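Local coordinates for HTH cro/C1-type domain-containing protein (Pseudomonas aeruginosa PAO1, PDB 7CSV) that is the antitoxin HigA, a dimeric regulatory factor that recognises specific pseudopalindromic DNA motifs, probably through its helix-turn-helix domain, at residues A28-A33 with I57-Y62. Numbering follows the deposited sequence.
Sequences AALARA and IRLGRY
Tyr62 and Leu30 reach each other because both hold CG trans to the backbone N, with chi1 at -171° in Tyr62 and 176° in Leu30. Tyr62 thereby extends its ring from helix 53-63 to helix 27-34. The ring spans one turn of that helix, from Leu30 to Ala33. Leu30 CD1 sits 3.5 Å from Tyr62 CD2 and is nearly as close to Tyr62 CE2. On the same side of the ring plane, but by its CD1/CE1 half, Ala33 CB lies 3.4 Å from Tyr62 CE1 and 3.6 Å from Tyr62 CZ. Both methyl groups approach the ring obliquely. Tyr62 OH also passes Ala33 CB, at 3.8 Å.

These two helices belong to the helix-turn-helix domain of the Cro/C1 type. Helix 27-34 is the first helix of the motif, and helix 38-45 follows it after a short turn. The axes of segments 28-33 and 57-62 run at 97° to each other and come no closer than 11.2 Å. The contact is therefore made by side chains, nearly all of it between carbon atoms.

Leu30 uses its second branch for Leu59. Leu30 CD2 meets Leu59 CD2 at 4.1 Å, and the side chains cross at about a right angle. Leu15 of helix 11-23 touches both leucines and extends this core. Tyr62 also packs on Glu95 of the second subunit and makes backbone hydrogen bonds to that subunit.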
# COMPACT_ATOMS: atom_id res chain seq x y z
N ALA A 28 5.02 18.63 14.81
CA ALA A 28 6.16 19.42 14.37
C ALA A 28 7.48 18.82 14.86
O ALA A 28 8.46 18.77 14.10
CB ALA A 28 6.02 20.86 14.86
N ALA A 29 7.52 18.37 16.12
CA ALA A 29 8.72 17.72 16.63
C ALA A 29 9.01 16.43 15.86
O ALA A 29 10.18 16.08 15.65
CB ALA A 29 8.56 17.44 18.12
N LEU A 30 7.96 15.72 15.45
CA LEU A 30 8.17 14.53 14.64
C LEU A 30 8.73 14.89 13.27
O LEU A 30 9.65 14.23 12.78
CB LEU A 30 6.85 13.75 14.48
CG LEU A 30 6.95 12.53 13.56
CD1 LEU A 30 7.92 11.51 14.12
CD2 LEU A 30 5.59 11.89 13.33
N ALA A 31 8.20 15.95 12.65
CA ALA A 31 8.71 16.36 11.34
C ALA A 31 10.19 16.72 11.42
O ALA A 31 10.98 16.34 10.54
CB ALA A 31 7.90 17.54 10.80
N ARG A 32 10.59 17.44 12.47
CA ARG A 32 11.99 17.82 12.63
C ARG A 32 12.88 16.59 12.81
O ARG A 32 14.04 16.59 12.35
CB ARG A 32 12.13 18.77 13.82
CG ARG A 32 11.73 20.20 13.49
CD ARG A 32 12.14 21.20 14.58
NE ARG A 32 11.58 20.86 15.89
CZ ARG A 32 10.39 21.26 16.33
NH1 ARG A 32 9.61 22.01 15.57
NH2 ARG A 32 9.98 20.90 17.54
N ALA A 33 12.36 15.55 13.46
CA ALA A 33 13.14 14.34 13.68
C ALA A 33 13.23 13.50 12.42
O ALA A 33 14.25 12.85 12.17
CB ALA A 33 12.54 13.52 14.82
N ILE A 57 9.32 4.37 5.53
CA ILE A 57 10.68 4.04 5.94
C ILE A 57 11.15 4.98 7.05
O ILE A 57 11.77 4.55 8.04
CB ILE A 57 11.62 4.07 4.73
CG1 ILE A 57 11.24 2.96 3.73
CG2 ILE A 57 13.09 3.89 5.16
CD1 ILE A 57 11.91 3.10 2.38
N ARG A 58 10.83 6.27 6.94
CA ARG A 58 11.20 7.23 7.98
C ARG A 58 10.51 6.92 9.30
O ARG A 58 11.15 6.93 10.35
CB ARG A 58 10.89 8.66 7.52
CG ARG A 58 11.63 9.08 6.27
CD ARG A 58 11.37 10.52 5.88
NE ARG A 58 12.17 10.85 4.70
CZ ARG A 58 13.40 11.36 4.73
NH1 ARG A 58 14.00 11.65 5.89
NH2 ARG A 58 14.04 11.60 3.60
N LEU A 59 9.21 6.64 9.26
CA LEU A 59 8.50 6.34 10.50
C LEU A 59 8.98 5.04 11.12
O LEU A 59 9.12 4.94 12.34
CB LEU A 59 7.00 6.27 10.22
CG LEU A 59 6.32 7.59 9.91
CD1 LEU A 59 4.98 7.34 9.20
CD2 LEU A 59 6.10 8.36 11.22
N GLY A 60 9.24 4.03 10.29
CA GLY A 60 9.78 2.79 10.82
C GLY A 60 11.12 3.01 11.50
O GLY A 60 11.35 2.51 12.60
N ARG A 61 12.00 3.78 10.86
CA ARG A 61 13.30 4.10 11.44
C ARG A 61 13.15 4.84 12.76
O ARG A 61 13.85 4.55 13.74
CB ARG A 61 14.11 4.94 10.45
CG ARG A 61 15.37 5.58 11.03
CD ARG A 61 16.50 4.60 11.14
NE ARG A 61 17.75 5.29 11.50
CZ ARG A 61 18.85 4.67 11.91
NH1 ARG A 61 18.87 3.34 12.01
NH2 ARG A 61 19.93 5.37 12.23
N TYR A 62 12.26 5.82 12.81
CA TYR A 62 12.15 6.65 14.00
C TYR A 62 11.52 5.89 15.16
O TYR A 62 11.99 5.97 16.30
CB TYR A 62 11.34 7.90 13.69
CG TYR A 62 11.38 8.91 14.80
CD1 TYR A 62 12.58 9.46 15.20
CD2 TYR A 62 10.23 9.28 15.47
CE1 TYR A 62 12.63 10.38 16.23
CE2 TYR A 62 10.26 10.19 16.50
CZ TYR A 62 11.47 10.74 16.88
OH TYR A 62 11.51 11.66 17.91